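Local coordinates for antifreeze protein (Marinomonas primoryensis, PDB 3P4G) that binds ice as a hyperactive, calcium-dependent antifreeze protein built on a right-handed beta-helix, apparently by way of anchored clathrate waters, at residues S205-G210 against A224-G229; H265-T270 against R297-N302; F284-Q289 against R307-V312. One frame throughout, in Å; residues are numbered along the deposited sequence.

From the N terminus the chain first reaches contact 1, where 205-210 and 224-229, corresponding turns of successive coils, lie against each other and close a loop of one coil. Contact 1 ends before contact 2 opens; their centres are about 17 Å apart and they do not touch. Contact 2 ties the turn 265-270 to helix 294-300, and contact 3 ties 284-289, which enters helix 287-290, to the hairpin 307-312. These last two cross, their segments alternating along the chain, and they touch: Leu-267 N lies 2.9 Å from Tyr-285 OH, a probable hydrogen bond. Together they fasten the helices and final strands to the C-terminal end of the coil stack.

Contact 1: residues S205-G210 against A224-G229; sequences SGDLFG and AGKVSG
Asp-207 reaches across to the backbone of the following coil, where its OD1 accepts a bond of 2.9 Å from Lys-226 N. The N-H points almost straight at the oxygen (163°) and meets it on the anti side of the carboxylate, well out of its plane. CG stands anti to the carbonyl carbon (chi1 -59°), which swings the acid group over Gly-225 and Lys-226. Because Lys-226 NZ stays 4.9 Å from Asp-207 OD1, the opposite charges are too far apart for a salt bridge, though they probably still attract. A leucine in place of the aspartate would probably leave Lys-226 N without its acceptor and cut one tie between the two turns. On the other side, Asp-207 N is satisfied by Thr-186 OG1 of the preceding coil.

The end-to-end directions of the two segments differ by only 2°, and the segments are offset by 19 residues, as expected for equivalent turns of neighbouring coils in a right-handed beta-helix. Leu-208 and Val-227 form the single bridge, and their side chains point the same way, CD2 of Leu-208 4.2 Å from CG1 of Val-227. Leu-208 N donates to Lys-226 O at 2.8 Å. Leu-208 O is gripped twice, by Ser-228 N at 2.8 Å and by Gly-229 N at 3.1 Å, the latter tilted from the carbonyl plane. A side chain on Gly-229 would run into the carbonyls of Phe-209 and Gly-210. Gly-225 N gives Gly-206 O only a weak, bent bond. One water donates to Phe-209 O at 2.7 Å and also hydrogen-bonds Ser-228 OG at 2.7 Å.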
loop_
_atom_site.group_PDB
_atom_site.type_symbol
_atom_site.label_atom_id
_atom_site.label_comp_id
_atom_site.label_asym_id
_atom_site.label_seq_id
_atom_site.Cartn_x
_atom_site.Cartn_y
_atom_site.Cartn_z
ATOM N N SER A 205 -5.996 -6.968 5.959
ATOM C CA SER A 205 -6.583 -8.227 6.387
ATOM C C SER A 205 -6.101 -8.711 7.780
ATOM O O SER A 205 -6.781 -9.519 8.425
ATOM C CB SER A 205 -6.435 -9.312 5.307
ATOM O OG SER A 205 -7.262 -8.972 4.185
ATOM N N GLY A 206 -4.949 -8.204 8.231
ATOM C CA GLY A 206 -4.412 -8.492 9.554
ATOM C C GLY A 206 -4.700 -7.291 10.457
ATOM O O GLY A 206 -5.741 -6.621 10.311
ATOM N N ASP A 207 -3.773 -7.020 11.378
ATOM C CA ASP A 207 -3.992 -6.032 12.420
ATOM C C ASP A 207 -3.363 -4.709 11.995
ATOM O O ASP A 207 -2.556 -4.697 11.062
ATOM C CB ASP A 207 -3.275 -6.497 13.681
ATOM C CG ASP A 207 -3.776 -7.851 14.156
ATOM O OD1 ASP A 207 -4.984 -8.108 14.043
ATOM O OD2 ASP A 207 -2.948 -8.661 14.597
ATOM N N LEU A 208 -3.812 -3.619 12.624
ATOM C CA LEU A 208 -3.181 -2.304 12.465
ATOM C C LEU A 208 -2.524 -1.897 13.771
ATOM O O LEU A 208 -3.228 -1.484 14.726
ATOM C CB LEU A 208 -4.221 -1.244 12.080
ATOM C CG LEU A 208 -3.690 0.186 11.961
ATOM C CD1 LEU A 208 -2.528 0.280 10.983
ATOM C CD2 LEU A 208 -4.813 1.167 11.559
ATOM N N PHE A 209 -1.194 -2.068 13.829
ATOM C CA PHE A 209 -0.379 -1.619 14.948
ATOM C C PHE A 209 0.351 -0.311 14.596
ATOM O O PHE A 209 0.773 0.419 15.519
ATOM C CB PHE A 209 0.634 -2.696 15.364
ATOM C CG PHE A 209 0.015 -4.019 15.762
ATOM C CD1 PHE A 209 -1.242 -4.074 16.361
ATOM C CD2 PHE A 209 0.712 -5.187 15.558
ATOM C CE1 PHE A 209 -1.783 -5.316 16.735
ATOM C CE2 PHE A 209 0.195 -6.441 15.954
ATOM C CZ PHE A 209 -1.046 -6.495 16.545
ATOM N N GLY A 210 0.510 -0.022 13.297
ATOM C CA GLY A 210 1.128 1.260 12.809
ATOM C C GLY A 210 0.076 2.327 12.534
ATOM O O GLY A 210 -0.835 2.520 13.339
ATOM N N ALA A 224 -9.544 -5.617 9.002
ATOM C CA ALA A 224 -10.189 -6.900 9.444
ATOM C C ALA A 224 -9.792 -7.328 10.857
ATOM O O ALA A 224 -10.610 -7.880 11.575
ATOM C CB ALA A 224 -9.846 -8.020 8.511
ATOM N N GLY A 225 -8.548 -7.033 11.226
ATOM C CA GLY A 225 -7.964 -7.462 12.492
ATOM C C GLY A 225 -8.120 -6.372 13.531
ATOM O O GLY A 225 -9.020 -5.552 13.413
ATOM N N LYS A 226 -7.270 -6.418 14.560
ATOM C CA LYS A 226 -7.375 -5.527 15.707
ATOM C C LYS A 226 -6.684 -4.247 15.347
ATOM O O LYS A 226 -5.845 -4.253 14.440
ATOM C CB LYS A 226 -6.665 -6.129 16.922
ATOM C CG LYS A 226 -7.237 -7.497 17.303
ATOM C CD LYS A 226 -6.485 -8.117 18.480
ATOM C CE LYS A 226 -7.098 -9.479 18.842
ATOM N NZ LYS A 226 -6.353 -10.548 18.072
ATOM N N VAL A 227 -7.011 -3.170 16.069
ATOM C CA VAL A 227 -6.345 -1.883 15.859
ATOM C C VAL A 227 -5.792 -1.475 17.216
ATOM O O VAL A 227 -6.555 -1.341 18.192
ATOM C CB VAL A 227 -7.335 -0.782 15.404
ATOM C CG1 VAL A 227 -6.644 0.618 15.289
ATOM C CG2 VAL A 227 -7.976 -1.192 14.027
ATOM N N SER A 228 -4.481 -1.267 17.272
ATOM C CA SER A 228 -3.906 -0.550 18.396
ATOM C C SER A 228 -3.281 0.776 17.940
ATOM O O SER A 228 -2.929 1.560 18.802
ATOM C CB SER A 228 -2.832 -1.381 19.123
ATOM O OG SER A 228 -1.708 -1.606 18.262
ATOM N N GLY A 229 -3.092 0.990 16.626
ATOM C CA GLY A 229 -2.358 2.169 16.133
ATOM C C GLY A 229 -3.336 3.298 15.764
ATOM O O GLY A 229 -4.371 3.474 16.423
HETATM O O HOH W 1 0.243 0.274 18.122
#

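Contact 2: residues H265-T270 against R297-N302; sequences HELHGT and RNRVAN
Arg-299 lays its side chain along the carbonyls of Leu-267, His-268 and Gly-269, with its CD 3.8 Å from CG of Leu-267. The arginine and leucine chains run alongside but point opposite ways. The arginine leaves the helix with CG anti to the backbone N (chi1 167°) and bends at chi3 (-45°), and this brings one guanidinium face under His-268 O, which sits 3.0 Å from that plane, displaced from the centre of the group. Leu-267 O lies 2.9 Å from Arg-299 NH1. Beside this polar strip, CD2 of Leu-267 meets CG1 of Val-300 at 3.7 Å, and Ile-280 of strand 279-282 touches both residues. The contact thus joins helix 294-300 to the turn that leads into strand 270-272, near the C-terminal end of the beta-helix. Within that turn His-268 NE2 donates to Glu-266 OE1 at 2.8 Å, nearly straight (169°) and in the ring plane, which helps to hold the imidazole's rotation. Arg-299 NE is 3.2 Å from both His-268 O and Gly-269 O but poorly angled to each for a hydrogen bond, so the attraction of the positive guanidinium to these carbonyls probably contributes to the hold, with the apolar contact beside it.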
loop_
_atom_site.group_PDB
_atom_site.type_symbol
_atom_site.label_atom_id
_atom_site.label_comp_id
_atom_site.label_asym_id
_atom_site.label_seq_id
_atom_site.Cartn_x
_atom_site.Cartn_y
_atom_site.Cartn_z
ATOM N N HIS A 265 -16.549 -4.922 16.845
ATOM C CA HIS A 265 -16.139 -5.666 18.042
ATOM C C HIS A 265 -15.936 -4.675 19.225
ATOM O O HIS A 265 -16.559 -3.593 19.242
ATOM C CB HIS A 265 -14.901 -6.538 17.667
ATOM C CG HIS A 265 -14.793 -7.783 18.485
ATOM N ND1 HIS A 265 -14.328 -7.781 19.790
ATOM C CD2 HIS A 265 -15.178 -9.057 18.228
ATOM C CE1 HIS A 265 -14.406 -9.011 20.286
ATOM N NE2 HIS A 265 -14.872 -9.810 19.343
ATOM N N GLU A 266 -15.126 -5.031 20.211
ATOM C CA GLU A 266 -14.868 -4.178 21.369
ATOM C C GLU A 266 -14.272 -2.852 20.949
ATOM O O GLU A 266 -13.467 -2.784 20.019
ATOM C CB GLU A 266 -13.890 -4.872 22.340
ATOM C CG GLU A 266 -14.499 -6.056 23.045
ATOM C CD GLU A 266 -13.485 -6.906 23.776
ATOM O OE1 GLU A 266 -12.480 -6.377 24.273
ATOM O OE2 GLU A 266 -13.732 -8.115 23.855
ATOM N N LEU A 267 -14.654 -1.794 21.664
ATOM C CA LEU A 267 -14.127 -0.468 21.391
ATOM C C LEU A 267 -13.562 0.145 22.675
ATOM O O LEU A 267 -14.324 0.648 23.532
ATOM C CB LEU A 267 -15.222 0.463 20.780
ATOM C CG LEU A 267 -14.710 1.863 20.474
ATOM C CD1 LEU A 267 -13.624 1.789 19.333
ATOM C CD2 LEU A 267 -15.882 2.776 20.041
ATOM N N HIS A 268 -12.240 0.059 22.819
ATOM C CA HIS A 268 -11.583 0.625 24.007
ATOM C C HIS A 268 -10.863 1.926 23.707
ATOM O O HIS A 268 -10.531 2.672 24.655
ATOM C CB HIS A 268 -10.620 -0.382 24.626
ATOM C CG HIS A 268 -11.286 -1.665 24.995
ATOM N ND1 HIS A 268 -12.069 -1.798 26.118
ATOM C CD2 HIS A 268 -11.345 -2.856 24.353
ATOM C CE1 HIS A 268 -12.554 -3.027 26.179
ATOM N NE2 HIS A 268 -12.133 -3.689 25.119
ATOM N N GLY A 269 -10.592 2.171 22.423
ATOM C CA GLY A 269 -9.697 3.275 22.024
ATOM C C GLY A 269 -10.378 4.611 21.859
ATOM O O GLY A 269 -11.559 4.741 22.145
ATOM N N THR A 270 -9.609 5.613 21.445
ATOM C CA THR A 270 -10.141 6.993 21.280
ATOM C C THR A 270 -10.715 7.125 19.869
ATOM O O THR A 270 -10.048 6.761 18.873
ATOM C CB THR A 270 -9.009 8.032 21.519
ATOM O OG1 THR A 270 -8.605 7.941 22.896
ATOM C CG2 THR A 270 -9.460 9.540 21.197
ATOM N N ARG A 297 -20.002 5.269 26.536
ATOM C CA ARG A 297 -20.800 6.453 26.135
ATOM C C ARG A 297 -19.953 7.729 26.021
ATOM O O ARG A 297 -20.133 8.527 25.078
ATOM C CB ARG A 297 -21.941 6.667 27.144
ATOM C CG ARG A 297 -22.927 5.525 27.230
ATOM C CD ARG A 297 -24.259 6.014 27.845
ATOM N NE ARG A 297 -24.101 6.580 29.187
ATOM C CZ ARG A 297 -23.985 5.846 30.285
ATOM N NH1 ARG A 297 -23.986 4.509 30.214
ATOM N NH2 ARG A 297 -23.879 6.442 31.463
ATOM N N ASN A 298 -19.022 7.930 26.952
ATOM C CA ASN A 298 -18.178 9.128 26.928
ATOM C C ASN A 298 -17.218 9.112 25.723
ATOM O O ASN A 298 -16.975 10.139 25.115
ATOM C CB ASN A 298 -17.378 9.254 28.227
ATOM C CG ASN A 298 -18.269 9.599 29.443
ATOM O OD1 ASN A 298 -19.452 9.927 29.286
ATOM N ND2 ASN A 298 -17.699 9.517 30.654
ATOM N N ARG A 299 -16.681 7.932 25.406
ATOM C CA ARG A 299 -15.733 7.724 24.267
ATOM C C ARG A 299 -16.372 8.130 22.927
ATOM O O ARG A 299 -15.679 8.672 22.021
ATOM C CB ARG A 299 -15.361 6.214 24.277
ATOM C CG ARG A 299 -14.632 5.587 23.067
ATOM C CD ARG A 299 -14.068 4.152 23.411
ATOM N NE ARG A 299 -13.405 4.187 24.720
ATOM C CZ ARG A 299 -13.744 3.478 25.775
ATOM N NH1 ARG A 299 -14.699 2.525 25.722
ATOM N NH2 ARG A 299 -13.054 3.653 26.902
ATOM N N VAL A 300 -17.677 7.850 22.806
ATOM C CA VAL A 300 -18.368 8.022 21.495
ATOM C C VAL A 300 -19.285 9.228 21.431
ATOM O O VAL A 300 -19.903 9.464 20.384
ATOM C CB VAL A 300 -19.151 6.730 21.037
ATOM C CG1 VAL A 300 -18.177 5.535 20.909
ATOM C CG2 VAL A 300 -20.342 6.435 21.986
ATOM N N ALA A 301 -19.388 9.952 22.546
ATOM C CA ALA A 301 -20.294 11.092 22.664
ATOM C C ALA A 301 -20.066 12.202 21.664
ATOM O O ALA A 301 -21.001 12.966 21.380
ATOM C CB ALA A 301 -20.242 11.661 24.064
ATOM N N ASN A 302 -18.859 12.295 21.111
ATOM C CA ASN A 302 -18.566 13.333 20.139
ATOM C C ASN A 302 -19.286 13.082 18.777
ATOM O O ASN A 302 -19.483 14.027 18.008
ATOM C CB ASN A 302 -17.059 13.498 19.977
ATOM C CG ASN A 302 -16.400 12.259 19.394
ATOM O OD1 ASN A 302 -15.971 11.324 20.134
ATOM N ND2 ASN A 302 -16.375 12.200 18.100
#

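Contact 3: residues F284-Q289 against R307-V312; sequences FYTKEQ and RVSDGV
Lys-287 and Asp-310 meet backbone to side chain: Lys-287 N donates to Asp-310 OD1 at 2.8 Å, with the N-H directed nearly straight at it (168°). The oxygen is approached on the syn side and close to the carboxylate plane. A second strong bond lies alongside, Ser-309 N to Tyr-285 O at 2.8 Å and similarly straight (166°). Beside the Lys-287 bond the packing is close, Val-308 CG2 coming 3.6 Å from Lys-287 CG, with the valine branch lying crosswise to the lysine chain. That chain then runs extended along the hairpin until Lys-287 CE is 3.4 Å from Val-312 O.

Val-308 to Gly-311 is a type I turn joining the antiparallel strands 305-308 and 311-314 into a beta-hairpin, and Asp-310 offers its acid from that turn to the start of helix 287-290. Thr-286 holds the N-cap position but makes no capping bond with its side chain, so an N-H of the first helical turn is taken by the hairpin instead; the carboxylate's charge is probably also favourable beside a helix N terminus. Tyr-285 directs its hydroxyl away from the hairpin, to Leu-267 N.

The outer side is looser. Water 2 accepts from Glu-288 N at 3.0 Å and donates to Asp-310 OD2 at 2.7 Å, so a water links the acid's second oxygen to the next N-H of the helix. Lys-287 NZ ends 6.2 Å from Asp-310 OD1, too far for a salt bridge.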
loop_
_atom_site.group_PDB
_atom_site.type_symbol
_atom_site.label_atom_id
_atom_site.label_comp_id
_atom_site.label_asym_id
_atom_site.label_seq_id
_atom_site.Cartn_x
_atom_site.Cartn_y
_atom_site.Cartn_z
ATOM N N PHE A 284 -21.172 -4.322 18.235
ATOM C CA PHE A 284 -20.866 -5.286 19.310
ATOM C C PHE A 284 -21.659 -5.056 20.611
ATOM O O PHE A 284 -21.728 -5.952 21.465
ATOM C CB PHE A 284 -19.355 -5.260 19.589
ATOM C CG PHE A 284 -18.837 -6.379 20.494
ATOM C CD1 PHE A 284 -18.575 -7.640 19.988
ATOM C CD2 PHE A 284 -18.566 -6.127 21.854
ATOM C CE1 PHE A 284 -18.053 -8.660 20.819
ATOM C CE2 PHE A 284 -18.058 -7.129 22.696
ATOM C CZ PHE A 284 -17.784 -8.395 22.148
ATOM N N TYR A 285 -22.266 -3.883 20.747
ATOM C CA TYR A 285 -22.914 -3.479 21.998
ATOM C C TYR A 285 -24.391 -3.253 21.789
ATOM O O TYR A 285 -24.788 -2.562 20.849
ATOM C CB TYR A 285 -22.292 -2.171 22.495
ATOM C CG TYR A 285 -20.815 -2.271 22.771
ATOM C CD1 TYR A 285 -19.855 -1.947 21.763
ATOM C CD2 TYR A 285 -20.361 -2.681 24.037
ATOM C CE1 TYR A 285 -18.504 -2.013 22.034
ATOM C CE2 TYR A 285 -19.016 -2.769 24.313
ATOM C CZ TYR A 285 -18.090 -2.449 23.301
ATOM O OH TYR A 285 -16.765 -2.520 23.585
ATOM N N THR A 286 -25.207 -3.837 22.658
ATOM C CA THR A 286 -26.644 -3.566 22.622
ATOM C C THR A 286 -26.971 -2.340 23.477
ATOM O O THR A 286 -26.133 -1.915 24.273
ATOM C CB THR A 286 -27.466 -4.780 23.127
ATOM O OG1 THR A 286 -27.053 -5.138 24.453
ATOM C CG2 THR A 286 -27.251 -6.015 22.233
ATOM N N LYS A 287 -28.182 -1.791 23.346
ATOM C CA LYS A 287 -28.581 -0.655 24.189
ATOM C C LYS A 287 -28.285 -0.875 25.681
ATOM O O LYS A 287 -27.780 0.018 26.356
ATOM C CB LYS A 287 -30.061 -0.328 24.021
ATOM C CG LYS A 287 -30.358 0.491 22.839
ATOM C CD LYS A 287 -31.825 0.840 22.820
ATOM C CE LYS A 287 -32.195 1.606 21.552
ATOM N NZ LYS A 287 -33.595 2.066 21.721
ATOM N N GLU A 288 -28.571 -2.088 26.151
ATOM C CA GLU A 288 -28.385 -2.493 27.553
ATOM C C GLU A 288 -26.956 -2.271 28.026
ATOM O O GLU A 288 -26.754 -1.711 29.101
ATOM C CB GLU A 288 -28.823 -3.963 27.745
ATOM C CG GLU A 288 -28.346 -4.652 29.048
ATOM C CD GLU A 288 -29.108 -4.223 30.300
ATOM O OE1 GLU A 288 -28.642 -4.574 31.417
ATOM O OE2 GLU A 288 -30.157 -3.537 30.188
ATOM N N GLN A 289 -25.979 -2.690 27.208
ATOM C CA GLN A 289 -24.556 -2.480 27.510
ATOM C C GLN A 289 -24.181 -1.018 27.451
ATOM O O GLN A 289 -23.519 -0.505 28.353
ATOM C CB GLN A 289 -23.661 -3.228 26.523
ATOM C CG GLN A 289 -23.403 -4.656 26.857
ATOM C CD GLN A 289 -24.370 -5.548 26.163
ATOM O OE1 GLN A 289 -25.276 -6.110 26.806
ATOM N NE2 GLN A 289 -24.212 -5.684 24.827
ATOM N N ARG A 307 -25.542 4.387 16.379
ATOM C CA ARG A 307 -26.396 3.201 16.327
ATOM C C ARG A 307 -25.720 2.083 17.115
ATOM O O ARG A 307 -24.511 1.945 17.062
ATOM C CB ARG A 307 -26.633 2.775 14.853
ATOM C CG ARG A 307 -27.398 1.426 14.747
ATOM C CD ARG A 307 -27.787 1.090 13.333
ATOM N NE ARG A 307 -28.752 2.049 12.755
ATOM C CZ ARG A 307 -30.070 2.041 12.956
ATOM N NH1 ARG A 307 -30.644 1.126 13.739
ATOM N NH2 ARG A 307 -30.831 2.944 12.342
ATOM N N VAL A 308 -26.501 1.299 17.863
ATOM C CA VAL A 308 -25.952 0.106 18.562
ATOM C C VAL A 308 -26.587 -1.138 17.960
ATOM O O VAL A 308 -27.308 -1.030 16.963
ATOM C CB VAL A 308 -26.088 0.223 20.107
ATOM C CG1 VAL A 308 -25.252 1.410 20.628
ATOM C CG2 VAL A 308 -27.552 0.391 20.537
ATOM N N SER A 309 -26.340 -2.325 18.536
ATOM C CA SER A 309 -26.714 -3.551 17.786
ATOM C C SER A 309 -28.217 -3.716 17.604
ATOM O O SER A 309 -28.681 -4.351 16.631
ATOM C CB SER A 309 -26.151 -4.799 18.467
ATOM O OG SER A 309 -26.800 -4.978 19.709
ATOM N N ASP A 310 -28.980 -3.184 18.557
ATOM C CA ASP A 310 -30.425 -3.376 18.577
ATOM C C ASP A 310 -31.207 -2.055 18.579
ATOM O O ASP A 310 -32.346 -1.980 19.069
ATOM C CB ASP A 310 -30.834 -4.280 19.756
ATOM C CG ASP A 310 -30.490 -3.672 21.140
ATOM O OD1 ASP A 310 -29.696 -2.701 21.214
ATOM O OD2 ASP A 310 -31.051 -4.162 22.154
ATOM N N GLY A 311 -30.600 -1.000 18.052
ATOM C CA GLY A 311 -31.365 0.253 17.867
ATOM C C GLY A 311 -30.508 1.497 17.825
ATOM O O GLY A 311 -29.313 1.405 17.668
ATOM N N VAL A 312 -31.143 2.655 17.977
ATOM C CA VAL A 312 -30.490 3.952 17.851
ATOM C C VAL A 312 -30.400 4.603 19.235
ATOM O O VAL A 312 -31.387 4.573 20.007
ATOM C CB VAL A 312 -31.306 4.890 16.918
ATOM C CG1 VAL A 312 -30.721 6.312 16.941
ATOM C CG2 VAL A 312 -31.323 4.332 15.499
HETATM O O HOH W 2 -30.481 -3.937 24.805
#